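Long-range contact in putative uncharacterized protein (Pseudomonas phage 201phi2-1, PDB 3R4V), which is a phage tubulin-like protein of the tubulin/FtsZ fold, with guanosine-5'-diphosphate bound at its nucleotide pocket: residues A[58-71]-A[92-105]. Residues are numbered along the deposited sequence; the frame is centred on the assembly and turned at random.
With GDP (guanosine-5'-diphosphate), chain B.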
# COMPACT_ATOMS: atom_id res chain seq x y z
N GLY A 58 -14.15 -8.48 6.17
CA GLY A 58 -13.81 -8.95 4.84
C GLY A 58 -14.64 -8.36 3.72
O GLY A 58 -14.26 -8.42 2.55
N ASN A 59 -15.80 -7.80 4.07
CA ASN A 59 -16.68 -7.20 3.08
C ASN A 59 -16.56 -5.68 3.15
O ASN A 59 -16.96 -5.05 4.13
CB ASN A 59 -18.13 -7.64 3.31
CG ASN A 59 -19.08 -7.14 2.23
OD1 ASN A 59 -18.94 -6.02 1.73
ND2 ASN A 59 -20.05 -7.96 1.87
N ARG A 60 -15.97 -5.10 2.11
CA ARG A 60 -15.66 -3.68 2.10
C ARG A 60 -16.91 -2.83 2.03
O ARG A 60 -16.95 -1.75 2.59
CB ARG A 60 -14.75 -3.36 0.91
CG ARG A 60 -13.43 -4.12 0.93
CD ARG A 60 -12.64 -3.85 -0.34
NE ARG A 60 -12.14 -2.47 -0.42
CZ ARG A 60 -12.46 -1.61 -1.39
NH1 ARG A 60 -13.31 -1.97 -2.34
NH2 ARG A 60 -11.93 -0.39 -1.40
N LYS A 61 -17.91 -3.32 1.31
CA LYS A 61 -19.16 -2.59 1.13
C LYS A 61 -19.91 -2.45 2.46
O LYS A 61 -20.63 -1.47 2.70
CB LYS A 61 -20.02 -3.30 0.08
CG LYS A 61 -21.32 -2.59 -0.27
CD LYS A 61 -22.13 -3.37 -1.32
CE LYS A 61 -21.93 -2.83 -2.73
NZ LYS A 61 -22.72 -1.59 -3.00
N VAL A 62 -19.73 -3.44 3.32
CA VAL A 62 -20.32 -3.44 4.65
C VAL A 62 -19.54 -2.54 5.60
O VAL A 62 -20.13 -1.81 6.38
CB VAL A 62 -20.36 -4.86 5.23
CG1 VAL A 62 -20.61 -4.82 6.72
CG2 VAL A 62 -21.42 -5.69 4.53
N ILE A 63 -18.21 -2.59 5.51
CA ILE A 63 -17.37 -1.84 6.43
C ILE A 63 -17.36 -0.34 6.15
O ILE A 63 -17.31 0.47 7.08
CB ILE A 63 -15.93 -2.39 6.42
CG1 ILE A 63 -15.90 -3.72 7.18
CG2 ILE A 63 -14.96 -1.38 7.02
CD1 ILE A 63 -14.68 -4.57 6.91
N LEU A 64 -17.43 0.03 4.88
CA LEU A 64 -17.35 1.44 4.49
C LEU A 64 -18.33 2.40 5.18
O LEU A 64 -17.92 3.43 5.72
CB LEU A 64 -17.43 1.57 2.96
CG LEU A 64 -17.48 2.99 2.38
CD1 LEU A 64 -16.30 3.80 2.90
CD2 LEU A 64 -17.48 2.94 0.86
N PRO A 65 -19.65 2.09 5.17
CA PRO A 65 -20.58 3.06 5.79
C PRO A 65 -20.37 3.18 7.30
O PRO A 65 -20.70 4.21 7.88
CB PRO A 65 -21.98 2.49 5.46
CG PRO A 65 -21.75 1.07 5.05
CD PRO A 65 -20.34 0.96 4.53
N LEU A 66 -19.82 2.14 7.92
CA LEU A 66 -19.57 2.16 9.36
C LEU A 66 -18.37 3.03 9.71
O LEU A 66 -18.38 3.74 10.71
CB LEU A 66 -19.33 0.74 9.87
CG LEU A 66 -20.60 -0.11 9.83
CD1 LEU A 66 -20.31 -1.55 10.19
CD2 LEU A 66 -21.62 0.50 10.75
N VAL A 67 -17.33 2.97 8.88
CA VAL A 67 -16.08 3.65 9.23
C VAL A 67 -15.98 5.06 8.67
O VAL A 67 -15.30 5.91 9.24
CB VAL A 67 -14.84 2.82 8.82
CG1 VAL A 67 -14.92 1.43 9.44
CG2 VAL A 67 -14.70 2.73 7.31
N ARG A 68 -16.66 5.32 7.56
CA ARG A 68 -16.57 6.63 6.91
C ARG A 68 -16.80 7.81 7.87
O ARG A 68 -16.02 8.75 7.87
CB ARG A 68 -17.50 6.71 5.69
CG ARG A 68 -17.52 8.07 5.01
CD ARG A 68 -16.10 8.48 4.65
NE ARG A 68 -16.04 9.77 3.96
CZ ARG A 68 -15.71 10.92 4.54
NH1 ARG A 68 -15.40 10.96 5.83
NH2 ARG A 68 -15.68 12.04 3.83
N PRO A 69 -17.87 7.77 8.69
CA PRO A 69 -18.09 8.95 9.53
C PRO A 69 -17.03 9.13 10.61
O PRO A 69 -16.97 10.20 11.23
CB PRO A 69 -19.47 8.68 10.17
CG PRO A 69 -20.08 7.56 9.34
CD PRO A 69 -18.91 6.75 8.88
N GLN A 70 -16.21 8.11 10.83
CA GLN A 70 -15.18 8.15 11.88
C GLN A 70 -13.83 8.64 11.38
O GLN A 70 -12.94 8.93 12.17
CB GLN A 70 -15.01 6.76 12.51
CG GLN A 70 -16.30 6.22 13.16
CD GLN A 70 -16.13 4.81 13.71
OE1 GLN A 70 -15.28 4.56 14.57
NE2 GLN A 70 -16.92 3.88 13.21
N ILE A 71 -13.68 8.76 10.07
CA ILE A 71 -12.41 9.17 9.49
C ILE A 71 -11.89 10.50 10.05
O ILE A 71 -10.72 10.61 10.40
CB ILE A 71 -12.50 9.24 7.97
CG1 ILE A 71 -12.66 7.82 7.39
CG2 ILE A 71 -11.28 9.95 7.39
CD1 ILE A 71 -11.53 6.87 7.73
N GLY A 92 -8.44 -7.45 1.80
CA GLY A 92 -9.34 -7.66 2.92
C GLY A 92 -10.46 -6.63 2.92
O GLY A 92 -10.71 -5.99 1.90
N GLY A 93 -11.11 -6.46 4.06
CA GLY A 93 -12.27 -5.60 4.17
C GLY A 93 -11.99 -4.30 4.90
O GLY A 93 -12.63 -3.29 4.63
N SER A 94 -11.02 -4.32 5.82
CA SER A 94 -10.77 -3.18 6.71
C SER A 94 -9.61 -2.30 6.26
O SER A 94 -9.77 -1.07 6.13
CB SER A 94 -10.53 -3.65 8.15
OG SER A 94 -11.70 -4.26 8.67
N GLY A 95 -8.45 -2.91 6.03
CA GLY A 95 -7.30 -2.18 5.53
C GLY A 95 -7.60 -1.52 4.20
O GLY A 95 -7.22 -0.37 3.97
N SER A 96 -8.31 -2.24 3.33
CA SER A 96 -8.55 -1.76 1.97
C SER A 96 -9.64 -0.68 1.93
O SER A 96 -9.97 -0.19 0.85
CB SER A 96 -8.94 -2.91 1.06
OG SER A 96 -10.22 -3.41 1.44
N VAL A 97 -10.21 -0.37 3.09
CA VAL A 97 -11.18 0.72 3.24
C VAL A 97 -10.58 1.86 4.06
O VAL A 97 -10.55 3.01 3.60
CB VAL A 97 -12.50 0.23 3.85
CG1 VAL A 97 -13.38 1.41 4.25
CG2 VAL A 97 -13.23 -0.65 2.84
N LEU A 98 -10.07 1.55 5.25
CA LEU A 98 -9.39 2.56 6.05
C LEU A 98 -8.20 3.18 5.30
O LEU A 98 -8.01 4.41 5.33
CB LEU A 98 -8.90 1.96 7.37
CG LEU A 98 -10.02 1.56 8.33
CD1 LEU A 98 -9.46 0.81 9.52
CD2 LEU A 98 -10.81 2.79 8.76
N GLY A 99 -7.39 2.34 4.67
CA GLY A 99 -6.18 2.79 3.98
C GLY A 99 -6.50 3.86 2.94
O GLY A 99 -5.98 4.98 3.01
N PRO A 100 -7.36 3.53 1.98
CA PRO A 100 -7.70 4.55 0.97
C PRO A 100 -8.47 5.77 1.50
O PRO A 100 -8.28 6.87 0.97
CB PRO A 100 -8.53 3.76 -0.05
CG PRO A 100 -7.98 2.34 0.07
CD PRO A 100 -7.77 2.18 1.56
N LEU A 101 -9.33 5.61 2.51
CA LEU A 101 -9.98 6.79 3.08
C LEU A 101 -8.95 7.74 3.67
O LEU A 101 -8.99 8.95 3.44
CB LEU A 101 -11.03 6.41 4.13
CG LEU A 101 -12.28 5.76 3.53
CD1 LEU A 101 -13.15 5.25 4.67
CD2 LEU A 101 -13.06 6.75 2.66
N ILE A 102 -8.01 7.19 4.44
CA ILE A 102 -6.97 8.03 5.05
C ILE A 102 -6.11 8.67 3.95
O ILE A 102 -5.72 9.84 4.05
CB ILE A 102 -6.12 7.23 6.04
CG1 ILE A 102 -6.94 6.90 7.29
CG2 ILE A 102 -4.85 8.00 6.44
CD1 ILE A 102 -6.32 5.83 8.15
N THR A 103 -5.88 7.90 2.89
CA THR A 103 -5.09 8.36 1.74
C THR A 103 -5.76 9.57 1.10
O THR A 103 -5.11 10.56 0.79
CB THR A 103 -4.92 7.24 0.71
OG1 THR A 103 -4.17 6.16 1.31
CG2 THR A 103 -4.16 7.73 -0.52
N GLY A 104 -7.07 9.48 0.91
CA GLY A 104 -7.84 10.62 0.42
C GLY A 104 -7.65 11.84 1.29
O GLY A 104 -7.49 12.95 0.79
N GLN A 105 -7.66 11.64 2.61
CA GLN A 105 -7.47 12.75 3.54
C GLN A 105 -6.06 13.34 3.43
O GLN A 105 -5.86 14.56 3.53
CB GLN A 105 -7.74 12.29 4.98
CG GLN A 105 -9.18 11.87 5.23
CD GLN A 105 -10.16 13.01 5.01
OE1 GLN A 105 -9.99 14.10 5.55
NE2 GLN A 105 -11.18 12.76 4.20
PB GDP B . -8.27 -6.76 6.78
O1B GDP B . -7.97 -6.78 8.26
O2B GDP B . -7.70 -5.50 6.20
O3B GDP B . -9.78 -6.86 6.55
O3A GDP B . -7.63 -8.05 6.08
PA GDP B . -6.14 -8.60 6.28
O1A GDP B . -5.89 -9.16 7.67
O2A GDP B . -5.13 -7.55 5.91
O5' GDP B . -6.16 -9.79 5.24
C5' GDP B . -6.49 -9.58 3.86
C4' GDP B . -5.82 -10.64 2.99
O4' GDP B . -4.40 -10.39 2.94
C3' GDP B . -5.96 -12.05 3.53
O3' GDP B . -7.10 -12.69 2.98
C2' GDP B . -4.68 -12.72 3.07
O2' GDP B . -4.81 -13.16 1.72
C1' GDP B . -3.66 -11.61 3.05
N9 GDP B . -2.91 -11.48 4.32
C8 GDP B . -3.39 -11.61 5.58
N7 GDP B . -2.42 -11.37 6.49
C5 GDP B . -1.29 -11.05 5.82
C6 GDP B . 0.09 -10.67 6.16
O6 GDP B . 0.46 -10.58 7.35
N1 GDP B . 0.95 -10.42 5.15
C2 GDP B . 0.57 -10.50 3.85
N2 GDP B . 1.47 -10.24 2.86
N3 GDP B . -0.68 -10.84 3.47
C4 GDP B . -1.63 -11.12 4.39
O HOH W 1 -12.69 -6.81 7.67
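Arg-60 reaches across to Ser-96 with its chain bent at chi3 (69°), which turns the guanidinium toward the backbone of helix 95-105. Arg-60 NH2 donates to Ser-96 O at 3.0 Å; the bond is nearly straight (162°), and the acceptor lies in the guanidinium plane. NE adds only weak bonds, one to that same carbonyl and one to Ser-96 OG. Ser-96 OG in turn donates to Gly-92 O at 2.7 Å, tying Ser-96 back to the glycine-rich loop.

Apolar side chains fill the middle and far end. Val-97 is a knob among Arg-60, Ile-63, Leu-64 and Val-67: its CG2 lies against Arg-60 CB, while Val-97 CG1 meets Val-67 CG2 at 3.6 Å. Further along, Leu-101 CB faces Ile-71 CD1 at 3.7 Å, the two side chains crossing at about a right angle, and Ile-71 CG2 rests on Gln-105 CG at 3.6 Å.

At the other end a methyl meets a polar atom: Ile-63 CD1 comes within 3.3 Å of Gly-93 O, a buried carbonyl with no hydrogen-bond partner.

The diphosphate end is held by backbone. Gly-93 N and Ser-94 N both donate to GDP O3B, and Gly-95 N donates to GDP O2B at 2.7 Å. Gly-92 to Gly-95 belong to the glycine-rich phosphate-binding loop characteristic of the tubulin/FtsZ fold. One water links Gly-58 N, Ser-94 OG and GDP O3B; Ser-94 OG also bonds Thr-33.

Helices 60-67 and 95-105 cross at -46°, their axes 9.5 Å apart at closest approach. Helix 124-144 flanks the Arg-60 end, where Asn-129 also bonds Gly-58 O; helix 71-76 packs on Leu-98 and Gln-105, and strand 28-32 meets Ser-94 and Ile-102.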